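Local coordinates for protein reducing-end xylose-releasing exo-oligoxylanase Rex8A (Paenibacillus barcinonensis, PDB 6SUD) that hydrolyses linear and branched xylooligosaccharides as an exo-oligoxylanase, releasing xylose from their reducing ends during xylan breakdown, at residues D299-D304 / V345-N350; A15-R20 / A332-D337; Y243-Y246 / A251-Q254; A271-D276 / V287-R292. The protein carries 1 engineered substitution. All blocks are in the same frame, centred on the assembly; numbering follows the deposited sequence.

Contact 1: residues D299-D304 / V345-N350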
loop_
_atom_site.group_PDB
_atom_site.type_symbol
_atom_site.label_atom_id
_atom_site.label_comp_id
_atom_site.label_asym_id
_atom_site.label_seq_id
_atom_site.Cartn_x
_atom_site.Cartn_y
_atom_site.Cartn_z
ATOM N N ASP A 299 14.916 12.761 15.798
ATOM C CA ASP A 299 14.831 13.903 16.752
ATOM C C ASP A 299 13.731 14.885 16.353
ATOM O O ASP A 299 13.810 16.065 16.795
ATOM C CB ASP A 299 16.130 14.707 16.791
ATOM C CG ASP A 299 17.237 14.034 17.570
ATOM O OD1 ASP A 299 16.913 13.208 18.438
ATOM O OD2 ASP A 299 18.407 14.364 17.318
ATOM N N ILE A 300 12.766 14.452 15.540
ATOM C CA ILE A 300 11.659 15.336 15.083
ATOM C C ILE A 300 10.355 14.850 15.707
ATOM O O ILE A 300 9.993 13.667 15.532
ATOM C CB ILE A 300 11.566 15.438 13.549
ATOM C CG1 ILE A 300 12.893 15.914 12.941
ATOM C CG2 ILE A 300 10.402 16.349 13.184
ATOM C CD1 ILE A 300 12.976 15.814 11.431
ATOM N N ASP A 301 9.674 15.746 16.418
ATOM C CA ASP A 301 8.367 15.424 17.033
ATOM C C ASP A 301 7.351 15.209 15.913
ATOM O O ASP A 301 7.342 16.012 14.972
ATOM C CB ASP A 301 7.856 16.552 17.925
ATOM C CG ASP A 301 6.762 16.089 18.871
ATOM O OD1 ASP A 301 5.598 16.484 18.647
ATOM O OD2 ASP A 301 7.066 15.308 19.796
ATOM N N VAL A 302 6.470 14.223 16.074
ATOM C CA VAL A 302 5.374 13.907 15.111
ATOM C C VAL A 302 4.525 15.162 14.872
ATOM O O VAL A 302 4.128 15.402 13.728
ATOM C CB VAL A 302 4.517 12.745 15.640
ATOM C CG1 VAL A 302 3.292 12.492 14.778
ATOM C CG2 VAL A 302 5.329 11.472 15.788
ATOM N N SER A 303 4.274 15.971 15.896
ATOM C CA SER A 303 3.439 17.191 15.743
ATOM C C SER A 303 4.194 18.280 14.966
ATOM O O SER A 303 3.550 19.267 14.576
ATOM C CB SER A 303 2.979 17.680 17.081
ATOM O OG SER A 303 4.085 18.173 17.813
ATOM N N ASP A 304 5.497 18.100 14.734
ATOM C CA ASP A 304 6.367 19.044 13.998
ATOM C C ASP A 304 6.637 18.553 12.573
ATOM O O ASP A 304 7.301 19.287 11.837
ATOM C CB ASP A 304 7.702 19.176 14.722
ATOM C CG ASP A 304 8.473 20.413 14.334
ATOM O OD1 ASP A 304 7.845 21.408 13.892
ATOM O OD2 ASP A 304 9.692 20.387 14.505
ATOM N N VAL A 345 9.198 1.827 17.309
ATOM C CA VAL A 345 8.240 0.736 17.640
ATOM C C VAL A 345 7.472 1.159 18.892
ATOM O O VAL A 345 6.234 1.013 18.911
ATOM C CB VAL A 345 8.959 -0.612 17.857
ATOM C CG1 VAL A 345 8.034 -1.666 18.439
ATOM C CG2 VAL A 345 9.591 -1.142 16.584
ATOM N N LYS A 346 8.185 1.647 19.904
ATOM C CA LYS A 346 7.572 2.087 21.187
ATOM C C LYS A 346 6.709 3.328 20.945
ATOM O O LYS A 346 5.589 3.381 21.493
ATOM C CB LYS A 346 8.650 2.371 22.235
ATOM C CG LYS A 346 8.134 2.891 23.569
ATOM C CD LYS A 346 9.242 3.204 24.551
ATOM C CE LYS A 346 9.090 2.491 25.877
ATOM N NZ LYS A 346 8.238 3.258 26.816
ATOM N N ARG A 347 7.210 4.293 20.171
ATOM C CA ARG A 347 6.474 5.553 19.889
ATOM C C ARG A 347 5.147 5.190 19.215
ATOM O O ARG A 347 4.120 5.778 19.560
ATOM C CB ARG A 347 7.313 6.485 19.011
ATOM C CG ARG A 347 6.594 7.749 18.562
ATOM C CD ARG A 347 6.318 8.688 19.711
ATOM N NE ARG A 347 6.033 10.056 19.282
ATOM C CZ ARG A 347 4.832 10.518 18.926
ATOM N NH1 ARG A 347 3.765 9.727 18.912
ATOM N NH2 ARG A 347 4.705 11.781 18.560
ATOM N N PHE A 348 5.184 4.241 18.280
ATOM C CA PHE A 348 3.984 3.825 17.519
ATOM C C PHE A 348 2.974 3.165 18.463
ATOM O O PHE A 348 1.769 3.508 18.409
ATOM C CB PHE A 348 4.368 2.888 16.374
ATOM C CG PHE A 348 3.157 2.446 15.602
ATOM C CD1 PHE A 348 2.528 3.324 14.730
ATOM C CD2 PHE A 348 2.595 1.199 15.816
ATOM C CE1 PHE A 348 1.388 2.939 14.047
ATOM C CE2 PHE A 348 1.452 0.820 15.141
ATOM C CZ PHE A 348 0.861 1.687 14.250
ATOM N N TRP A 349 3.446 2.236 19.295
ATOM C CA TRP A 349 2.606 1.499 20.277
ATOM C C TRP A 349 1.815 2.513 21.112
ATOM O O TRP A 349 0.626 2.264 21.407
ATOM C CB TRP A 349 3.464 0.584 21.166
ATOM C CG TRP A 349 2.676 -0.142 22.211
ATOM C CD1 TRP A 349 2.423 0.293 23.479
ATOM C CD2 TRP A 349 2.001 -1.408 22.079
ATOM N NE1 TRP A 349 1.659 -0.623 24.154
ATOM C CE2 TRP A 349 1.391 -1.679 23.324
ATOM C CE3 TRP A 349 1.869 -2.346 21.047
ATOM C CZ2 TRP A 349 0.641 -2.831 23.551
ATOM C CZ3 TRP A 349 1.136 -3.492 21.275
ATOM C CH2 TRP A 349 0.525 -3.727 22.509
ATOM N N ASN A 350 2.450 3.628 21.468
ATOM C CA ASN A 350 1.881 4.634 22.403
ATOM C C ASN A 350 1.067 5.679 21.626
ATOM O O ASN A 350 0.496 6.565 22.276
ATOM C CB ASN A 350 2.994 5.215 23.275
ATOM C CG ASN A 350 3.589 4.172 24.193
ATOM O OD1 ASN A 350 4.788 3.901 24.152
ATOM N ND2 ASN A 350 2.747 3.550 24.998
#
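An Asx turn at Asp301 leads into the short 3-10 segment 302-304, and at this surface turn Val302 meets Arg347 from the last turns of helix 341-349. The evidence for the contact is almost entirely one pair. Arg347 sends CG anti to its own backbone nitrogen (chi1 175°), and the bend at chi2 (68°) turns one guanidinium face toward Val302 CG2, with NE 3.8 Å and NH1 3.9 Å from that methyl. At the NH2 end the modelled approach is too close to be trusted, so the exact place of that nitrogen is doubtful. The carboxylate of Asp301 lies obliquely beside the same group; OD2 is 4.4 Å from Arg347 NH2, opposite charges near each other but beyond salt-bridge range. Cutting Arg347 back to alanine is likely to uncover part of the Val302 methyl and take the nearby positive charge from Asp301. Leu326 of helix 322-331 touches both Val302 and Arg347, so the loop and the end of helix 341-349 share one apolar neighbour. Within the turn, Ser303 N donates to Asp301 OD1 over 3.1 Å, from 47° out of the carboxylate plane.

Contact 2: residues A15-R20 / A332-D337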
loop_
_atom_site.group_PDB
_atom_site.type_symbol
_atom_site.label_atom_id
_atom_site.label_comp_id
_atom_site.label_asym_id
_atom_site.label_seq_id
_atom_site.Cartn_x
_atom_site.Cartn_y
_atom_site.Cartn_z
ATOM N N ALA A 15 8.856 -11.782 11.963
ATOM C CA ALA A 15 9.347 -10.952 13.087
ATOM C C ALA A 15 8.144 -10.322 13.782
ATOM O O ALA A 15 7.297 -9.712 13.098
ATOM C CB ALA A 15 10.306 -9.883 12.629
ATOM N N ASN A 16 8.097 -10.449 15.106
ATOM C CA ASN A 16 7.097 -9.757 15.952
ATOM C C ASN A 16 7.890 -8.711 16.720
ATOM O O ASN A 16 8.486 -9.069 17.754
ATOM C CB ASN A 16 6.318 -10.740 16.827
ATOM C CG ASN A 16 5.292 -10.080 17.727
ATOM O OD1 ASN A 16 5.325 -8.870 17.952
ATOM N ND2 ASN A 16 4.384 -10.870 18.278
ATOM N N LEU A 17 7.966 -7.497 16.183
ATOM C CA LEU A 17 8.827 -6.439 16.756
ATOM C C LEU A 17 8.210 -5.924 18.049
ATOM O O LEU A 17 8.993 -5.450 18.871
ATOM C CB LEU A 17 9.029 -5.316 15.738
ATOM C CG LEU A 17 9.841 -5.754 14.528
ATOM C CD1 LEU A 17 10.322 -4.565 13.735
ATOM C CD2 LEU A 17 11.022 -6.589 14.972
ATOM N N PHE A 18 6.884 -5.997 18.218
ATOM C CA PHE A 18 6.245 -5.611 19.504
ATOM C C PHE A 18 6.761 -6.560 20.593
ATOM O O PHE A 18 7.134 -6.093 21.666
ATOM C CB PHE A 18 4.719 -5.593 19.404
ATOM C CG PHE A 18 4.127 -4.461 18.598
ATOM C CD1 PHE A 18 4.585 -3.156 18.723
ATOM C CD2 PHE A 18 3.045 -4.682 17.758
ATOM C CE1 PHE A 18 4.011 -2.124 17.993
ATOM C CE2 PHE A 18 2.473 -3.653 17.025
ATOM C CZ PHE A 18 2.955 -2.371 17.144
ATOM N N GLN A 19 6.824 -7.858 20.297
ATOM C CA GLN A 19 7.292 -8.897 21.251
ATOM C C GLN A 19 8.791 -8.737 21.513
ATOM O O GLN A 19 9.197 -8.824 22.689
ATOM C CB GLN A 19 7.009 -10.294 20.717
ATOM C CG GLN A 19 6.991 -11.339 21.817
ATOM C CD GLN A 19 6.548 -12.690 21.312
ATOM O OE1 GLN A 19 5.603 -12.812 20.534
ATOM N NE2 GLN A 19 7.213 -13.734 21.782
ATOM N N ARG A 20 9.592 -8.515 20.466
ATOM C CA ARG A 20 11.070 -8.358 20.592
ATOM C C ARG A 20 11.353 -7.161 21.491
ATOM O O ARG A 20 12.369 -7.130 22.199
ATOM C CB ARG A 20 11.702 -8.176 19.211
ATOM C CG ARG A 20 13.132 -7.660 19.240
ATOM C CD ARG A 20 13.680 -7.443 17.847
ATOM N NE ARG A 20 13.451 -8.574 16.954
ATOM C CZ ARG A 20 13.709 -8.555 15.653
ATOM N NH1 ARG A 20 14.224 -7.464 15.103
ATOM N NH2 ARG A 20 13.478 -9.626 14.908
ATOM N N ALA A 332 9.433 0.688 9.167
ATOM C CA ALA A 332 10.832 0.561 8.695
ATOM C C ALA A 332 11.656 -0.274 9.685
ATOM O O ALA A 332 12.742 -0.718 9.292
ATOM C CB ALA A 332 11.456 1.916 8.493
ATOM N N SER A 333 11.155 -0.482 10.911
ATOM C CA SER A 333 11.826 -1.313 11.948
ATOM C C SER A 333 11.847 -2.798 11.555
ATOM O O SER A 333 12.679 -3.533 12.138
ATOM C CB SER A 333 11.244 -1.086 13.295
ATOM O OG SER A 333 11.586 0.229 13.741
ATOM N N LEU A 334 11.005 -3.250 10.614
ATOM C CA LEU A 334 11.154 -4.624 10.053
ATOM C C LEU A 334 12.548 -4.791 9.432
ATOM O O LEU A 334 13.021 -5.941 9.395
ATOM C CB LEU A 334 10.064 -4.935 9.021
ATOM C CG LEU A 334 8.688 -5.281 9.577
ATOM C CD1 LEU A 334 7.649 -5.327 8.465
ATOM C CD2 LEU A 334 8.714 -6.587 10.342
ATOM N N ALA A 335 13.171 -3.719 8.938
ATOM C CA ALA A 335 14.458 -3.795 8.200
ATOM C C ALA A 335 15.583 -3.076 8.951
ATOM O O ALA A 335 16.720 -3.549 8.895
ATOM C CB ALA A 335 14.289 -3.245 6.810
ATOM N N ALA A 336 15.290 -1.952 9.602
ATOM C CA ALA A 336 16.312 -1.111 10.271
ATOM C C ALA A 336 16.961 -1.921 11.400
ATOM O O ALA A 336 16.247 -2.675 12.098
ATOM C CB ALA A 336 15.694 0.166 10.791
ATOM N N ASP A 337 18.270 -1.787 11.558
ATOM C CA ASP A 337 19.027 -2.382 12.696
ATOM C C ASP A 337 19.814 -1.281 13.412
ATOM O O ASP A 337 20.765 -1.612 14.161
ATOM C CB ASP A 337 19.942 -3.494 12.198
ATOM C CG ASP A 337 21.026 -2.994 11.263
ATOM O OD1 ASP A 337 21.092 -1.762 11.050
ATOM O OD2 ASP A 337 21.793 -3.835 10.759
#
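Leu17 swings CG to the side opposite its carbonyl carbon (chi1 -67°) and then extends CD1 trans to CA (chi2 -165°), which drives that methyl from the first turn of helix 17-20 into the peptide between Ser333 and Leu334. There CD1 stands 3.0 Å from Ser333 O and 3.5 Å from Leu334 N, a tight approach by a methyl to polar backbone atoms. The Ser333 side chain is met through its carbon, CB lying 3.6 Å from Leu17 CD1, while its hydroxyl OG is engaged elsewhere, with Gln294 and the backbone oxygen of Ala341. Leu334 adds a second apolar surface: its CD2 comes within 4.3 Å of Ala15 CB and sits equally far from Leu17 CD1, touching both residues. The other branch of Leu17, CD2, lies against one face of the Arg20 guanidinium, offset toward its rim. Helix 17-20 starts from an N-cap, Asn16, whose OD1 accepts from Gln19 N at 3.0 Å. Helix 359-373 backs both sides, through Leu373 against Leu17 and Ala372 against Leu334. Side-chain pairing across the contact is thus apolar, joining the N-terminal region to the loop after helix 322-331, while Ser333 OG and Asn16 OD1 bond elsewhere.

Contact 3: residues Y243-Y246 / A251-Q254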
loop_
_atom_site.group_PDB
_atom_site.type_symbol
_atom_site.label_atom_id
_atom_site.label_comp_id
_atom_site.label_asym_id
_atom_site.label_seq_id
_atom_site.Cartn_x
_atom_site.Cartn_y
_atom_site.Cartn_z
ATOM N N TYR A 243 6.181 11.930 -6.983
ATOM C CA TYR A 243 6.288 11.456 -8.393
ATOM C C TYR A 243 7.746 11.525 -8.823
ATOM O O TYR A 243 8.437 12.502 -8.515
ATOM C CB TYR A 243 5.491 12.304 -9.388
ATOM C CG TYR A 243 4.008 12.446 -9.143
ATOM C CD1 TYR A 243 3.304 11.622 -8.274
ATOM C CD2 TYR A 243 3.288 13.413 -9.827
ATOM C CE1 TYR A 243 1.938 11.784 -8.062
ATOM C CE2 TYR A 243 1.928 13.582 -9.635
ATOM C CZ TYR A 243 1.245 12.768 -8.752
ATOM O OH TYR A 243 -0.099 12.948 -8.571
ATOM N N ALA A 244 8.189 10.504 -9.554
ATOM C CA ALA A 244 9.590 10.390 -10.009
ATOM C C ALA A 244 9.621 9.958 -11.471
ATOM O O ALA A 244 8.752 9.183 -11.881
ATOM C CB ALA A 244 10.338 9.415 -9.141
ATOM N N ASN A 245 10.612 10.462 -12.206
ATOM C CA ASN A 245 10.988 9.980 -13.557
ATOM C C ASN A 245 11.437 8.515 -13.476
ATOM O O ASN A 245 11.749 8.027 -12.365
ATOM C CB ASN A 245 12.084 10.871 -14.140
ATOM C CG ASN A 245 11.611 12.293 -14.339
ATOM O OD1 ASN A 245 10.539 12.504 -14.889
ATOM N ND2 ASN A 245 12.386 13.266 -13.892
ATOM N N TYR A 246 11.524 7.848 -14.630
ATOM C CA TYR A 246 11.962 6.437 -14.739
ATOM C C TYR A 246 13.402 6.302 -14.234
ATOM O O TYR A 246 13.773 5.184 -13.849
ATOM C CB TYR A 246 11.811 5.937 -16.179
ATOM C CG TYR A 246 10.389 5.722 -16.647
ATOM C CD1 TYR A 246 9.394 5.280 -15.785
ATOM C CD2 TYR A 246 10.039 5.924 -17.972
ATOM C CE1 TYR A 246 8.090 5.076 -16.217
ATOM C CE2 TYR A 246 8.743 5.714 -18.423
ATOM C CZ TYR A 246 7.761 5.291 -17.543
ATOM O OH TYR A 246 6.490 5.064 -17.992
ATOM N N ALA A 251 9.962 13.989 -10.750
ATOM C CA ALA A 251 9.257 14.302 -12.008
ATOM C C ALA A 251 8.936 15.792 -12.018
ATOM O O ALA A 251 8.907 16.431 -10.963
ATOM C CB ALA A 251 8.029 13.446 -12.109
ATOM N N PRO A 252 8.704 16.401 -13.205
ATOM C CA PRO A 252 8.343 17.816 -13.275
ATOM C C PRO A 252 7.061 18.150 -12.501
ATOM O O PRO A 252 6.244 17.273 -12.270
ATOM C CB PRO A 252 8.119 18.089 -14.770
ATOM C CG PRO A 252 8.829 16.950 -15.487
ATOM C CD PRO A 252 8.802 15.774 -14.535
ATOM N N VAL A 253 6.905 19.423 -12.133
ATOM C CA VAL A 253 5.632 19.951 -11.567
ATOM C C VAL A 253 4.513 19.615 -12.559
ATOM O O VAL A 253 4.716 19.786 -13.787
ATOM C CB VAL A 253 5.723 21.459 -11.265
ATOM C CG1 VAL A 253 4.367 22.057 -10.896
ATOM C CG2 VAL A 253 6.735 21.726 -10.164
ATOM N N GLN A 254 3.392 19.116 -12.046
ATOM C CA GLN A 254 2.247 18.677 -12.883
ATOM C C GLN A 254 1.155 19.747 -12.819
ATOM O O GLN A 254 1.215 20.624 -11.932
ATOM C CB GLN A 254 1.768 17.292 -12.438
ATOM C CG GLN A 254 2.823 16.200 -12.571
ATOM C CD GLN A 254 3.222 15.916 -14.003
ATOM O OE1 GLN A 254 2.377 15.716 -14.876
ATOM N NE2 GLN A 254 4.522 15.887 -14.253
HETATM O O HOH W 1 7.779 15.298 -9.017
#
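Tyr243 and Gln254 meet edge-on: Gln254 CG lies close to the plane of the tyrosine ring, 3.9 Å from CD2, and the ring and amide planes are turned 61° apart, so the two flat groups do not stack. The glutamine chain bends at chi2 (-65°) and folds back until NE2 donates to Pro252 O at 3.0 Å, which fixes its amide against its own loop. On the tyrosine, the ring stacks with Phe259 and OH is hydrogen-bonded to His256. Asn245 approaches from the other end of the contact, its side chain crossing Pro252 at about a right angle; OD1 rests 3.6 Å from Ala251 CA and 3.7 Å from Pro252 CD, while ND2 is hydrogen-bonded to Thr249 OG1 in the connecting turn. With Asn245 shortened to alanine, the Thr249 hydroxyl would probably lose this partner and a gap open beside Ala251 and Pro252. Between these side chains the backbones are joined directly, Ala251 N donating to Tyr243 O over 3.1 Å in a nearly straight bond (172°). A water donates to Tyr243 O and, at a short 2.5 Å, to Ala251 O. Tyr243 O thus accepts twice, tying the tyrosine's carbonyl to the returning arm of the loop; the Tyr243 side chain lies about 4 Å from that of Asp265, the inferred proton acceptor, so Tyr243 probably belongs to the second shell of the active site.

Contact 4: residues A271-D276 / V287-R292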
loop_
_atom_site.group_PDB
_atom_site.type_symbol
_atom_site.label_atom_id
_atom_site.label_comp_id
_atom_site.label_asym_id
_atom_site.label_seq_id
_atom_site.Cartn_x
_atom_site.Cartn_y
_atom_site.Cartn_z
ATOM N N ALA A 271 7.686 1.883 4.269
ATOM C CA ALA A 271 6.841 0.738 4.667
ATOM C C ALA A 271 7.040 -0.407 3.666
ATOM O O ALA A 271 7.203 -1.535 4.093
ATOM C CB ALA A 271 5.392 1.145 4.730
ATOM N N ASN A 272 7.020 -0.091 2.375
ATOM C CA ASN A 272 7.064 -1.062 1.248
ATOM C C ASN A 272 8.420 -1.766 1.198
ATOM O O ASN A 272 8.469 -3.005 1.010
ATOM C CB ASN A 272 6.809 -0.352 -0.079
ATOM C CG ASN A 272 5.375 0.089 -0.271
ATOM O OD1 ASN A 272 4.460 -0.428 0.382
ATOM N ND2 ASN A 272 5.179 1.049 -1.167
ATOM N N VAL A 273 9.489 -0.989 1.307
ATOM C CA VAL A 273 10.874 -1.539 1.336
ATOM C C VAL A 273 11.044 -2.443 2.564
ATOM O O VAL A 273 11.616 -3.513 2.429
ATOM C CB VAL A 273 11.906 -0.406 1.306
ATOM C CG1 VAL A 273 11.767 0.433 0.062
ATOM C CG2 VAL A 273 11.817 0.502 2.506
ATOM N N ALA A 274 10.553 -2.031 3.735
ATOM C CA ALA A 274 10.627 -2.826 4.985
ATOM C C ALA A 274 9.917 -4.175 4.819
ATOM O O ALA A 274 10.449 -5.172 5.304
ATOM C CB ALA A 274 10.011 -2.069 6.120
ATOM N N LEU A 275 8.747 -4.214 4.165
ATOM C CA LEU A 275 7.988 -5.481 4.032
ATOM C C LEU A 275 8.704 -6.395 3.024
ATOM O O LEU A 275 8.765 -7.604 3.289
ATOM C CB LEU A 275 6.531 -5.194 3.659
ATOM C CG LEU A 275 5.565 -6.374 3.788
ATOM C CD1 LEU A 275 5.516 -6.937 5.202
ATOM C CD2 LEU A 275 4.178 -5.954 3.339
ATOM N N ASP A 276 9.274 -5.848 1.944
ATOM C CA ASP A 276 10.039 -6.650 0.945
ATOM C C ASP A 276 11.233 -7.322 1.637
ATOM O O ASP A 276 11.560 -8.493 1.307
ATOM C CB ASP A 276 10.554 -5.792 -0.210
ATOM C CG ASP A 276 11.208 -6.623 -1.302
ATOM O OD1 ASP A 276 10.580 -7.597 -1.740
ATOM O OD2 ASP A 276 12.362 -6.302 -1.680
ATOM N N VAL A 287 18.111 -2.340 4.356
ATOM C CA VAL A 287 18.448 -2.131 5.793
ATOM C C VAL A 287 18.982 -0.709 5.954
ATOM O O VAL A 287 18.522 -0.021 6.841
ATOM C CB VAL A 287 19.421 -3.213 6.289
ATOM C CG1 VAL A 287 19.998 -2.906 7.661
ATOM C CG2 VAL A 287 18.752 -4.583 6.276
ATOM N N GLN A 288 19.891 -0.273 5.077
ATOM C CA GLN A 288 20.522 1.068 5.175
ATOM C C GLN A 288 19.470 2.147 4.884
ATOM O O GLN A 288 19.428 3.117 5.646
ATOM C CB GLN A 288 21.788 1.123 4.312
ATOM C CG GLN A 288 22.843 0.088 4.717
ATOM C CD GLN A 288 23.151 0.022 6.196
ATOM O OE1 GLN A 288 23.097 1.027 6.913
ATOM N NE2 GLN A 288 23.456 -1.166 6.689
ATOM N N GLN A 289 18.626 1.963 3.864
ATOM C CA GLN A 289 17.510 2.878 3.523
ATOM C C GLN A 289 16.612 3.042 4.752
ATOM O O GLN A 289 16.291 4.173 5.098
ATOM C CB GLN A 289 16.696 2.362 2.334
ATOM C CG GLN A 289 15.343 3.039 2.170
ATOM C CD GLN A 289 15.427 4.520 1.919
ATOM O OE1 GLN A 289 16.450 5.042 1.482
ATOM N NE2 GLN A 289 14.338 5.216 2.218
ATOM N N SER A 290 16.225 1.939 5.393
ATOM C CA SER A 290 15.390 1.974 6.619
ATOM C C SER A 290 16.114 2.744 7.742
ATOM O O SER A 290 15.471 3.582 8.376
ATOM C CB SER A 290 14.981 0.586 7.015
ATOM O OG SER A 290 14.295 -0.044 5.937
ATOM N N ASN A 291 17.387 2.467 7.999
ATOM C CA ASN A 291 18.192 3.186 9.031
ATOM C C ASN A 291 18.203 4.702 8.742
ATOM O O ASN A 291 18.138 5.496 9.704
ATOM C CB ASN A 291 19.623 2.641 9.105
ATOM C CG ASN A 291 19.708 1.221 9.630
ATOM O OD1 ASN A 291 18.798 0.737 10.288
ATOM N ND2 ASN A 291 20.804 0.538 9.359
ATOM N N ARG A 292 18.348 5.089 7.471
ATOM C CA ARG A 292 18.515 6.505 7.049
ATOM C C ARG A 292 17.243 7.278 7.328
ATOM O O ARG A 292 17.333 8.338 7.987
ATOM C CB ARG A 292 18.818 6.660 5.557
ATOM C CG ARG A 292 20.243 6.290 5.223
ATOM C CD ARG A 292 20.713 6.678 3.844
ATOM N NE ARG A 292 22.009 6.015 3.689
ATOM C CZ ARG A 292 22.317 5.077 2.794
ATOM N NH1 ARG A 292 21.436 4.675 1.891
ATOM N NH2 ARG A 292 23.534 4.565 2.779
#
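This is buried packing between two consecutive helices, 268-280 and 285-297, which run roughly antiparallel in the (alpha/alpha)6 barrel of glycoside hydrolase family 8. Val273 carries it from the first helix. Its chi1 of -60° sets CG1 opposite the carbonyl carbon and leaves CG2 flanked by the backbone N and C, and CG2 is the branch that meets the second helix, 4.3 Å from Ser290 OG and 4.4 Å from Gln289 CG. Ala274 lies alongside, its CB 4.7 Å from Ser290 OG. These separations describe a loose van der Waals fit, with distances of 4.3 Å and more. Ser290 OG and Gln289 NE2 find their partners elsewhere: Ser290 OG bonds to Gln286 O one turn back in its own helix, and Gln289 NE2 reaches Gly238 O. Gln289 therefore presents its aliphatic part to Val273 and spends its amide NH2 on a loop. A polar tie between the same two helices lies nearby, where Asp276 OD2 is hydrogen-bonded to Gln286 and salt-bridged to Arg226 of helix 215-232. Around the pair, helix 200-209 touches Leu275 and Asp276 through His201, and helix 322-331 packs its Met331 on Ala271 and Leu275.

How the contacts relate
Contacts 2 and 4 are buried and share a neighbourhood: Ala335 CB packs on Ser290 OG, and Asp337 OD1 probably accepts a hydrogen bond from Asn291 ND2 at 2.9 Å. Contact 1 is a surface contact, yet its helix, 341-349, also packs on contact 2, with Val345, Phe348 and Trp349 against Phe18 and Val345 against Ser333. Contact 3 stands apart, its centre 22 Å or more from the others, and is the one beside the catalytic centre. Chemistry follows place: methyl packing in contacts 2 and 4, a guanidinium over a valine with a carboxylate nearby in contact 1, and a backbone hydrogen bond with a bridging water in contact 3. In sequence, contact 2 spans contacts 3 and 4.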